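Local coordinates for glycoside hydrolase family 16 protein (Bacteroides ovatus, PDB 7KR6), which probably acts as an endo-glucanase of glycoside hydrolase family 16, cutting beta-glucan chains from within, and here holds a fluorinated glucose trimer in its cleft, at residues L64-A69 against K93-R98; I112-K117 against P127-M132; K137-C142 against A168-P173. The protein carries 1 engineered substitution. All coordinates share one frame; numbering follows the deposited sequence.

Interaction 1. Residues L64-A69 against K93-R98; sequences LQAYDA and KIYSGR. With BGC (beta-D-glucopyranose), chain C.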
loop_
_atom_site.group_PDB
_atom_site.type_symbol
_atom_site.label_atom_id
_atom_site.label_comp_id
_atom_site.label_asym_id
_atom_site.label_seq_id
_atom_site.Cartn_x
_atom_site.Cartn_y
_atom_site.Cartn_z
ATOM N N LEU A 64 2.661 14.514 12.740
ATOM C CA LEU A 64 2.604 15.882 13.304
ATOM C C LEU A 64 2.678 15.861 14.831
ATOM O O LEU A 64 3.078 16.893 15.377
ATOM C CB LEU A 64 1.312 16.561 12.827
ATOM C CG LEU A 64 1.201 16.714 11.306
ATOM C CD1 LEU A 64 -0.174 17.214 10.876
ATOM C CD2 LEU A 64 2.285 17.621 10.790
ATOM N N GLN A 65 2.195 14.823 15.517
ATOM C CA GLN A 65 2.080 14.859 16.995
ATOM C C GLN A 65 3.446 14.634 17.631
ATOM O O GLN A 65 4.260 13.856 17.108
ATOM C CB GLN A 65 1.126 13.804 17.545
ATOM C CG GLN A 65 1.713 12.396 17.648
ATOM C CD GLN A 65 2.055 11.761 16.325
ATOM O OE1 GLN A 65 1.436 12.065 15.297
ATOM N NE2 GLN A 65 3.006 10.840 16.370
ATOM N N ALA A 66 3.625 15.259 18.787
ATOM C CA ALA A 66 4.595 14.792 19.795
ATOM C C ALA A 66 3.893 13.731 20.630
ATOM O O ALA A 66 2.712 13.869 20.960
ATOM C CB ALA A 66 5.027 15.961 20.625
ATOM N N TYR A 67 4.605 12.694 21.022
ATOM C CA TYR A 67 4.060 11.764 22.024
ATOM C C TYR A 67 4.565 12.177 23.413
ATOM O O TYR A 67 5.792 12.506 23.521
ATOM C CB TYR A 67 4.485 10.339 21.690
ATOM C CG TYR A 67 3.761 9.716 20.504
ATOM C CD1 TYR A 67 2.383 9.603 20.521
ATOM C CD2 TYR A 67 4.450 9.204 19.419
ATOM C CE1 TYR A 67 1.692 8.981 19.486
ATOM C CE2 TYR A 67 3.776 8.566 18.390
ATOM C CZ TYR A 67 2.397 8.448 18.432
ATOM O OH TYR A 67 1.722 7.823 17.401
ATOM N N ASP A 68 3.721 12.095 24.403
ATOM C CA ASP A 68 4.173 12.335 25.800
ATOM C C ASP A 68 3.330 11.574 26.793
ATOM O O ASP A 68 2.263 11.023 26.463
ATOM C CB ASP A 68 4.349 13.811 26.111
ATOM C CG ASP A 68 3.072 14.605 26.170
ATOM O OD1 ASP A 68 2.032 14.036 26.533
ATOM O OD2 ASP A 68 3.158 15.812 25.900
ATOM N N ALA A 69 3.862 11.483 28.007
ATOM C CA ALA A 69 3.236 10.621 29.018
ATOM C C ALA A 69 1.891 11.217 29.440
ATOM O O ALA A 69 1.014 10.457 29.854
ATOM C CB ALA A 69 4.185 10.430 30.175
ATOM N N LYS A 93 0.775 23.279 17.945
ATOM C CA LYS A 93 1.437 22.112 18.602
ATOM C C LYS A 93 0.386 21.009 18.767
ATOM O O LYS A 93 -0.741 21.280 19.241
ATOM C CB LYS A 93 2.044 22.480 19.952
ATOM C CG LYS A 93 3.263 23.413 19.913
ATOM C CD LYS A 93 4.336 23.042 18.913
ATOM C CE LYS A 93 5.371 24.133 18.702
ATOM N NZ LYS A 93 5.809 24.738 19.987
ATOM N N ILE A 94 0.791 19.777 18.444
ATOM C CA ILE A 94 -0.070 18.586 18.599
ATOM C C ILE A 94 0.627 17.542 19.489
ATOM O O ILE A 94 1.818 17.336 19.335
ATOM C CB ILE A 94 -0.484 18.043 17.220
ATOM C CG1 ILE A 94 -1.352 19.093 16.498
ATOM C CG2 ILE A 94 -1.249 16.751 17.364
ATOM C CD1 ILE A 94 -1.598 18.739 15.070
ATOM N N TYR A 95 -0.138 16.981 20.405
ATOM C CA TYR A 95 0.328 15.982 21.403
ATOM C C TYR A 95 -0.580 14.774 21.361
ATOM O O TYR A 95 -1.785 14.925 21.227
ATOM C CB TYR A 95 0.278 16.597 22.796
ATOM C CG TYR A 95 1.011 17.906 22.868
ATOM C CD1 TYR A 95 2.382 17.928 23.051
ATOM C CD2 TYR A 95 0.342 19.111 22.696
ATOM C CE1 TYR A 95 3.080 19.115 23.114
ATOM C CE2 TYR A 95 1.036 20.312 22.739
ATOM C CZ TYR A 95 2.404 20.307 22.969
ATOM O OH TYR A 95 3.135 21.462 23.001
ATOM N N SER A 96 -0.033 13.583 21.573
ATOM C CA SER A 96 -0.876 12.384 21.676
ATOM C C SER A 96 -0.105 11.325 22.450
ATOM O O SER A 96 0.927 11.667 23.032
ATOM C CB SER A 96 -1.287 11.895 20.292
ATOM O OG SER A 96 -2.320 10.941 20.404
ATOM N N GLY A 97 -0.676 10.128 22.516
ATOM C CA GLY A 97 -0.124 9.034 23.324
ATOM C C GLY A 97 0.139 7.760 22.578
ATOM O O GLY A 97 -0.553 7.428 21.566
ATOM N N ARG A 98 1.148 7.047 23.079
ATOM C CA ARG A 98 1.627 5.792 22.467
ATOM C C ARG A 98 2.225 4.956 23.594
ATOM O O ARG A 98 3.032 5.521 24.375
ATOM C CB ARG A 98 2.717 6.085 21.434
ATOM C CG ARG A 98 3.424 4.851 20.883
ATOM C CD ARG A 98 4.102 5.136 19.580
ATOM N NE ARG A 98 5.131 4.163 19.226
ATOM C CZ ARG A 98 5.651 4.037 18.028
ATOM N NH1 ARG A 98 5.188 4.735 17.018
ATOM N NH2 ARG A 98 6.662 3.195 17.815
HETATM C C2 BGC C . 8.001 3.691 10.527
HETATM C C3 BGC C . 9.464 3.420 10.963
HETATM C C4 BGC C . 9.596 3.215 12.456
HETATM C C5 BGC C . 8.636 2.125 12.974
HETATM C C6 BGC C . 8.632 1.927 14.469
HETATM C C1 BGC C . 7.181 2.593 11.149
HETATM O O2 BGC C . 7.839 3.772 9.142
HETATM O O3 BGC C . 10.208 4.539 10.469
HETATM O O4 BGC C . 10.974 2.865 12.763
HETATM O O5 BGC C . 7.284 2.499 12.560
HETATM O O6 BGC C . 8.262 3.152 15.148
HETATM O O HOH W 1 3.225 19.231 17.103
HETATM O O HOH W 2 3.427 6.758 15.727
HETATM O O HOH W 3 2.720 8.714 24.895
#
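Ala66 and Tyr67 pair in parallel with Tyr95 and Ser96, attaching the short strand 66-67 to the start of strand 93-107 beside the glycan cleft. Three backbone bonds form the short ladder. Ala66 N donates to Ile94 O at 2.8 Å, Ser96 N returns the bond to Ala66 O at 2.8 Å, and Asp68 N reaches Ser96 O at 3.1 Å. On one face of the pair, Ala66 CB lies 4.1 Å from Tyr95 CD1; beyond the ladder Asp68, tied through OD1 to His71, brings OD2 obliquely up to the same ring. On the other face, the Tyr67 ring is held between side chains: Arg98 CB sits almost on the ring normal, 3.6 Å from the centroid, in a CH-pi contact, while Gln65 CG covers the opposite face near the rim. With CG anti to the backbone N (chi1 172°) and the chain extended beyond it, Arg98 runs across the tyrosine, passing CD over CE2, and presents its guanidinium to the sugar. NH2 donates nearly straight (167°) to O6 of the chain C glucose at 3.1 Å. A water joins NH1 to Tyr67 OH at 3.0 and 2.6 Å respectively, and Glu53 takes NE in a salt bridge. Salt bridge, water and CH-pi contact together hold the side chain that meets the sugar. Strand 93-107 is flanked here by strands 80-90 and 232-240; on the latter, Ser96 OG bonds to Leu238 O and Tyr67 OH is hydrogen-bonded to Asn237 ND2, while Ile94 packs on Ile250 and Leu253 from a loop.

Interaction 2. Residues I112-K117 against P127-M132; sequences IEASIK and PAFWMM. With G2F (2-deoxy-2-fluoro-alpha-D-glucopyranose), chain B.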
loop_
_atom_site.group_PDB
_atom_site.type_symbol
_atom_site.label_atom_id
_atom_site.label_comp_id
_atom_site.label_asym_id
_atom_site.label_seq_id
_atom_site.Cartn_x
_atom_site.Cartn_y
_atom_site.Cartn_z
ATOM N N ILE A 112 -4.284 -12.827 19.844
ATOM C CA ILE A 112 -4.353 -11.601 20.653
ATOM C C ILE A 112 -5.622 -10.847 20.220
ATOM O O ILE A 112 -5.977 -10.889 19.003
ATOM C CB ILE A 112 -3.092 -10.730 20.560
ATOM C CG1 ILE A 112 -3.241 -9.477 21.428
ATOM C CG2 ILE A 112 -2.760 -10.457 19.112
ATOM C CD1 ILE A 112 -2.022 -8.637 21.530
ATOM N N GLU A 113 -6.341 -10.305 21.191
ATOM C CA GLU A 113 -7.572 -9.538 20.951
ATOM C C GLU A 113 -7.559 -8.281 21.811
ATOM O O GLU A 113 -7.057 -8.294 22.954
ATOM C CB GLU A 113 -8.826 -10.330 21.306
ATOM C CG GLU A 113 -8.942 -11.618 20.544
ATOM C CD GLU A 113 -10.299 -12.261 20.671
ATOM O OE1 GLU A 113 -10.678 -12.552 21.830
ATOM O OE2 GLU A 113 -10.972 -12.440 19.646
ATOM N N ALA A 114 -8.115 -7.201 21.271
ATOM C CA ALA A 114 -8.331 -5.968 22.034
ATOM C C ALA A 114 -9.682 -5.384 21.649
ATOM O O ALA A 114 -10.067 -5.495 20.478
ATOM C CB ALA A 114 -7.232 -4.985 21.820
ATOM N N SER A 115 -10.317 -4.750 22.618
ATOM C CA SER A 115 -11.608 -4.042 22.465
ATOM C C SER A 115 -11.321 -2.539 22.460
ATOM O O SER A 115 -10.764 -1.995 23.460
ATOM C CB SER A 115 -12.586 -4.438 23.551
ATOM O OG SER A 115 -13.804 -3.719 23.445
ATOM N N ILE A 116 -11.632 -1.898 21.334
ATOM C CA ILE A 116 -11.195 -0.515 21.049
ATOM C C ILE A 116 -12.383 0.292 20.543
ATOM O O ILE A 116 -13.072 -0.161 19.611
ATOM C CB ILE A 116 -10.046 -0.499 20.021
ATOM C CG1 ILE A 116 -8.889 -1.404 20.452
ATOM C CG2 ILE A 116 -9.554 0.906 19.781
ATOM C CD1 ILE A 116 -7.783 -1.521 19.416
ATOM N N LYS A 117 -12.472 1.499 21.071
ATOM C CA LYS A 117 -13.392 2.556 20.609
ATOM C C LYS A 117 -12.532 3.632 19.967
ATOM O O LYS A 117 -11.631 4.158 20.609
ATOM C CB LYS A 117 -14.214 3.114 21.772
ATOM C CG LYS A 117 -15.225 4.153 21.289
ATOM C CD LYS A 117 -16.309 4.368 22.315
ATOM C CE LYS A 117 -16.168 5.677 23.025
ATOM N NZ LYS A 117 -17.071 5.724 24.202
ATOM N N PRO A 127 -5.115 6.105 14.261
ATOM C CA PRO A 127 -5.007 5.110 15.342
ATOM C C PRO A 127 -4.474 3.787 14.818
ATOM O O PRO A 127 -4.760 3.432 13.663
ATOM C CB PRO A 127 -6.449 4.863 15.743
ATOM C CG PRO A 127 -7.256 5.182 14.467
ATOM C CD PRO A 127 -6.512 6.343 13.847
ATOM N N ALA A 128 -3.766 3.046 15.680
ATOM C CA ALA A 128 -3.253 1.717 15.292
ATOM C C ALA A 128 -3.111 0.811 16.528
ATOM O O ALA A 128 -2.914 1.296 17.682
ATOM C CB ALA A 128 -1.955 1.857 14.539
ATOM N N PHE A 129 -3.269 -0.467 16.269
ATOM C CA PHE A 129 -3.051 -1.588 17.198
ATOM C C PHE A 129 -2.089 -2.513 16.474
ATOM O O PHE A 129 -2.466 -3.017 15.389
ATOM C CB PHE A 129 -4.405 -2.237 17.493
ATOM C CG PHE A 129 -4.371 -3.564 18.211
ATOM C CD1 PHE A 129 -3.403 -3.852 19.180
ATOM C CD2 PHE A 129 -5.318 -4.521 17.927
ATOM C CE1 PHE A 129 -3.428 -5.073 19.837
ATOM C CE2 PHE A 129 -5.361 -5.736 18.593
ATOM C CZ PHE A 129 -4.398 -6.005 19.550
ATOM N N TRP A 130 -0.905 -2.723 17.030
ATOM C CA TRP A 130 0.166 -3.372 16.256
ATOM C C TRP A 130 1.204 -4.027 17.167
ATOM O O TRP A 130 1.053 -3.993 18.371
ATOM C CB TRP A 130 0.750 -2.332 15.308
ATOM C CG TRP A 130 1.253 -1.050 15.892
ATOM C CD1 TRP A 130 0.535 -0.053 16.486
ATOM C CD2 TRP A 130 2.574 -0.526 15.720
ATOM N NE1 TRP A 130 1.339 1.018 16.745
ATOM C CE2 TRP A 130 2.589 0.753 16.290
ATOM C CE3 TRP A 130 3.750 -1.021 15.143
ATOM C CZ2 TRP A 130 3.714 1.564 16.238
ATOM C CZ3 TRP A 130 4.856 -0.217 15.117
ATOM C CH2 TRP A 130 4.843 1.049 15.658
ATOM N N MET A 131 2.171 -4.687 16.542
ATOM C CA MET A 131 3.156 -5.514 17.264
ATOM C C MET A 131 4.499 -5.364 16.572
ATOM O O MET A 131 4.525 -5.196 15.327
ATOM C CB MET A 131 2.717 -6.980 17.273
ATOM C CG MET A 131 1.451 -7.239 18.020
ATOM S SD MET A 131 0.762 -8.864 17.664
ATOM C CE MET A 131 2.134 -10.024 17.770
ATOM N N MET A 132 5.590 -5.432 17.337
ATOM C CA MET A 132 6.938 -5.563 16.724
ATOM C C MET A 132 7.715 -6.645 17.450
ATOM O O MET A 132 7.382 -6.968 18.587
ATOM C CB MET A 132 7.755 -4.274 16.754
ATOM C CG MET A 132 7.268 -3.202 15.763
ATOM S SD MET A 132 8.309 -1.748 15.595
ATOM C CE MET A 132 7.840 -0.786 17.015
HETATM C C1 G2F B . 3.558 -0.144 10.890
HETATM C C2 G2F B . 4.507 0.890 10.389
HETATM C C3 G2F B . 4.877 1.881 11.473
HETATM C C4 G2F B . 3.605 2.531 11.957
HETATM C C5 G2F B . 2.707 1.387 12.524
HETATM C C6 G2F B . 1.400 1.797 13.161
HETATM O O3 G2F B . 5.811 2.832 10.972
HETATM O O4 G2F B . 3.968 3.537 12.967
HETATM O O5 G2F B . 2.389 0.401 11.522
HETATM O O6 G2F B . 0.657 2.690 12.249
HETATM F F2 G2F B . 5.624 0.231 9.790
#
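Phe129 of strand 125-133 points into the middle of the sandwich and meets three side chains of strand 112-117, each in a different way. Ala114 comes over its face: CB stands 4.1 Å from the ring centroid, 26° off the normal, a CH-pi contact whose closest approach is to CZ at 3.8 Å. Ile112 and Phe129 extend toward each other, and Ile112 CD1 meets the ring at its edge, near the plane, 4.1 Å from CZ. Ile116 crosses at the base of the side chain, where its CD1 lies 4.0 Å from Phe129 CB. With CG anti to the backbone N (chi1 169°), the phenylalanine ring extends on toward Ala114 and Ile112. Ile112 divides its two branches between neighbours: the extended CG1-CD1 arm goes to the phenylalanine, while CG2 meets Met131 SD at 4.1 Å, the two side chains sliding past each other. No hydrogen bond joins the segments. Their axes run 9.6 Å apart and nearly antiparallel, so this is apolar packing between the two layers of the family 16 jelly-roll sandwich, not pairing within a sheet. The other side of strand 125-133 serves the cleft. Trp130 turns there and lays its indole against the fluorinated sugar, with CE2 3.5 Å from G2F C6 and that carbon over the ring centre; Asn237 holds Trp130 NE1. Ala128 CB touches the same hydroxymethyl group, 3.6 Å from G2F O6. Strand 112-117 lies between strands 197-203 and 261-271, strand 125-133 between strands 144-150 and 232-240, where Phe236 sets its ring almost parallel to that of Phe129.

Interaction 3. Residues K137-C142 against A168-P173; sequences KQWPAC and AIHYGP. With BGC (beta-D-glucopyranose), chain C; G2F (2-deoxy-2-fluoro-alpha-D-glucopyranose), chain B; BGC (beta-D-glucopyranose), chain D.
Trp139 and His170 meet in the glycan cleft of the jelly-roll sandwich, where the loop 137-142 and the end of strand 164-171 together line part of the cleft along the bound trisaccharide. Their rings lie obliquely, planes 48° apart and centroids 5.6 Å apart, with His170 ND1 at the indole edge, 3.6 Å from Trp139 CZ2. That nitrogen is occupied by His178. Trp139 CG is anti to the backbone N (chi1 -175°), which carries the indole out along the sugars: one face rests on Pro140 CB, and the opposite face is the platform for the chain C glucose, whose C5 is 3.6 Å from Trp139 CG. This is the carbohydrate-aromatic stacking familiar from glycoside hydrolase subsites. F2 of G2F lies over the centre of the His170 ring, 3.3 Å from NE2, and also 3.3 Å from Trp139 NE1, a buried nitrogen without a hydrogen-bond partner. Beyond the rings the backbones touch directly. The peptide before Pro140 is cis, and Pro140 O takes a CA-H...O contact from Tyr171 CA at 3.5 Å (152° at the hydrogen). Ala141 CA lies 3.1 Å from Gly172 O, but Ala141 N instead donates within its own loop to Gln138 O. Gly172 has a positive phi as the chain leaves the strand, and Pro173 O still meets Ala141 CB. Tyr171, on the far side, binds Gln181 through OH and packs on Tyr183 of the second subunit. At the outer end of the loop, the extended Gln138 places NE2 2.8 Å from O3 of the chain D glucose, a weak, bent hydrogen bond.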
loop_
_atom_site.group_PDB
_atom_site.type_symbol
_atom_site.label_atom_id
_atom_site.label_comp_id
_atom_site.label_asym_id
_atom_site.label_seq_id
_atom_site.Cartn_x
_atom_site.Cartn_y
_atom_site.Cartn_z
ATOM N N LYS A 137 16.762 -5.614 17.134
ATOM C CA LYS A 137 16.959 -5.248 15.711
ATOM C C LYS A 137 16.185 -3.966 15.431
ATOM O O LYS A 137 15.172 -3.778 16.067
ATOM C CB LYS A 137 16.540 -6.392 14.797
ATOM C CG LYS A 137 17.295 -7.677 15.084
ATOM C CD LYS A 137 17.099 -8.721 14.055
ATOM C CE LYS A 137 18.188 -9.771 14.060
ATOM N NZ LYS A 137 17.734 -10.981 14.789
ATOM N N GLN A 138 16.734 -3.103 14.591
ATOM C CA GLN A 138 16.054 -1.839 14.243
ATOM C C GLN A 138 14.977 -2.194 13.213
ATOM O O GLN A 138 15.293 -3.069 12.357
ATOM C CB GLN A 138 17.018 -0.810 13.666
ATOM C CG GLN A 138 16.389 0.578 13.666
ATOM C CD GLN A 138 17.392 1.673 13.428
ATOM O OE1 GLN A 138 18.590 1.415 13.291
ATOM N NE2 GLN A 138 16.897 2.897 13.333
ATOM N N TRP A 139 13.798 -1.555 13.320
ATOM C CA TRP A 139 12.728 -1.657 12.283
ATOM C C TRP A 139 13.402 -1.492 10.936
ATOM O O TRP A 139 14.228 -0.598 10.763
ATOM C CB TRP A 139 11.634 -0.590 12.507
ATOM C CG TRP A 139 10.448 -0.689 11.589
ATOM C CD1 TRP A 139 9.227 -1.281 11.830
ATOM C CD2 TRP A 139 10.366 -0.141 10.269
ATOM N NE1 TRP A 139 8.422 -1.180 10.731
ATOM C CE2 TRP A 139 9.077 -0.439 9.767
ATOM C CE3 TRP A 139 11.270 0.564 9.464
ATOM C CZ2 TRP A 139 8.701 -0.073 8.486
ATOM C CZ3 TRP A 139 10.880 0.948 8.203
ATOM C CH2 TRP A 139 9.613 0.622 7.721
ATOM N N PRO A 140 13.053 -2.261 9.878
ATOM C CA PRO A 140 12.011 -3.277 9.920
ATOM C C PRO A 140 12.511 -4.680 10.245
ATOM O O PRO A 140 11.745 -5.615 10.191
ATOM C CB PRO A 140 11.501 -3.262 8.469
ATOM C CG PRO A 140 12.735 -2.989 7.651
ATOM C CD PRO A 140 13.573 -2.080 8.526
ATOM N N ALA A 141 13.790 -4.828 10.586
ATOM C CA ALA A 141 14.338 -6.179 10.830
ATOM C C ALA A 141 13.762 -6.812 12.101
ATOM O O ALA A 141 13.896 -8.035 12.277
ATOM C CB ALA A 141 15.844 -6.074 10.895
ATOM N N CYS A 142 13.162 -6.035 13.020
ATOM C CA CYS A 142 12.456 -6.621 14.182
ATOM C C CYS A 142 11.128 -7.244 13.734
ATOM O O CYS A 142 10.624 -8.075 14.455
ATOM C CB CYS A 142 12.200 -5.581 15.245
ATOM S SG CYS A 142 11.337 -4.116 14.619
ATOM N N ALA A 168 -1.221 -4.709 7.719
ATOM C CA ALA A 168 0.053 -4.749 7.012
ATOM C C ALA A 168 1.074 -5.584 7.779
ATOM O O ALA A 168 0.975 -5.668 9.012
ATOM C CB ALA A 168 0.628 -3.388 6.748
ATOM N N ILE A 169 2.070 -6.069 7.056
ATOM C CA ILE A 169 3.305 -6.591 7.685
ATOM C C ILE A 169 4.483 -5.878 7.040
ATOM O O ILE A 169 4.489 -5.636 5.811
ATOM C CB ILE A 169 3.430 -8.140 7.661
ATOM C CG1 ILE A 169 3.266 -8.747 6.261
ATOM C CG2 ILE A 169 2.468 -8.785 8.653
ATOM C CD1 ILE A 169 3.574 -10.244 6.202
ATOM N N HIS A 170 5.498 -5.586 7.838
ATOM C CA HIS A 170 6.762 -4.972 7.399
ATOM C C HIS A 170 7.923 -5.836 7.907
ATOM O O HIS A 170 7.863 -6.309 9.032
ATOM C CB HIS A 170 6.903 -3.569 7.947
ATOM C CG HIS A 170 5.807 -2.629 7.591
ATOM N ND1 HIS A 170 6.009 -1.574 6.713
ATOM C CD2 HIS A 170 4.538 -2.559 8.021
ATOM C CE1 HIS A 170 4.890 -0.891 6.635
ATOM N NE2 HIS A 170 3.968 -1.460 7.424
ATOM N N TYR A 171 8.949 -5.993 7.097
ATOM C CA TYR A 171 10.059 -6.915 7.393
ATOM C C TYR A 171 11.208 -6.595 6.446
ATOM O O TYR A 171 11.148 -5.635 5.669
ATOM C CB TYR A 171 9.515 -8.345 7.320
ATOM C CG TYR A 171 8.860 -8.709 6.018
ATOM C CD1 TYR A 171 7.527 -8.422 5.795
ATOM C CD2 TYR A 171 9.559 -9.331 4.981
ATOM C CE1 TYR A 171 6.916 -8.708 4.587
ATOM C CE2 TYR A 171 8.957 -9.666 3.783
ATOM C CZ TYR A 171 7.615 -9.350 3.573
ATOM O OH TYR A 171 7.012 -9.696 2.376
ATOM N N GLY A 172 12.297 -7.346 6.582
ATOM C CA GLY A 172 13.508 -7.140 5.760
ATOM C C GLY A 172 14.671 -6.738 6.642
ATOM O O GLY A 172 14.470 -6.318 7.773
ATOM N N PRO A 173 15.916 -6.976 6.167
ATOM C CA PRO A 173 17.063 -6.848 7.050
ATOM C C PRO A 173 17.509 -5.430 7.417
ATOM O O PRO A 173 18.302 -5.310 8.389
ATOM C CB PRO A 173 18.173 -7.606 6.296
ATOM C CG PRO A 173 17.759 -7.552 4.844
ATOM C CD PRO A 173 16.231 -7.583 4.874
HETATM C C2 BGC C . 8.001 3.691 10.527
HETATM C C3 BGC C . 9.464 3.420 10.963
HETATM C C4 BGC C . 9.596 3.215 12.456
HETATM C C5 BGC C . 8.636 2.125 12.974
HETATM C C6 BGC C . 8.632 1.927 14.469
HETATM C C1 BGC C . 7.181 2.593 11.149
HETATM O O2 BGC C . 7.839 3.772 9.142
HETATM O O3 BGC C . 10.208 4.539 10.469
HETATM O O4 BGC C . 10.974 2.865 12.763
HETATM O O5 BGC C . 7.284 2.499 12.560
HETATM O O6 BGC C . 8.262 3.152 15.148
HETATM C C1 G2F B . 3.558 -0.144 10.890
HETATM C C2 G2F B . 4.507 0.890 10.389
HETATM C C3 G2F B . 4.877 1.881 11.473
HETATM C C4 G2F B . 3.605 2.531 11.957
HETATM C C5 G2F B . 2.707 1.387 12.524
HETATM C C6 G2F B . 1.400 1.797 13.161
HETATM O O3 G2F B . 5.811 2.832 10.972
HETATM O O4 G2F B . 3.968 3.537 12.967
HETATM O O5 G2F B . 2.389 0.401 11.522
HETATM O O6 G2F B . 0.657 2.690 12.249
HETATM F F2 G2F B . 5.624 0.231 9.790
HETATM C C2 BGC D . 12.811 2.855 14.202
HETATM C C3 BGC D . 13.701 3.761 15.050
HETATM C C4 BGC D . 14.043 4.988 14.262
HETATM C C5 BGC D . 12.759 5.665 13.762
HETATM C C6 BGC D . 13.074 6.905 12.968
HETATM C C1 BGC D . 11.553 3.618 13.742
HETATM O O2 BGC D . 12.413 1.747 14.985
HETATM O O3 BGC D . 14.901 3.023 15.257
HETATM O O4 BGC D . 14.695 5.921 15.141
HETATM O O5 BGC D . 12.003 4.721 12.984
HETATM O O6 BGC D . 13.769 6.659 11.756
#

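In the fold
Interaction 2 is the deepest of the three, an apolar seam between the two layers without hydrogen bonds between its segments, whereas interaction 1 is buried but further out and interaction 3 is only partly buried. Their chemistry follows: backbone ladder and water-supported cation in 64-69 with 93-98, hydrocarbon against ring in 112-117 with 127-132, and loop-to-strand contacts with aromatics in 137-142 with 168-173. Ligand joins them. Interactions 1 and 3 both touch the chain C glucose although their nearest atoms are about 8 Å apart, and interactions 2 and 3 share G2F. Interaction 2 bridges the others: Trp130 CH2 lies 3.5 Å from Arg98 NH2, and Met132 SD 3.9 Å from Trp139 CD1.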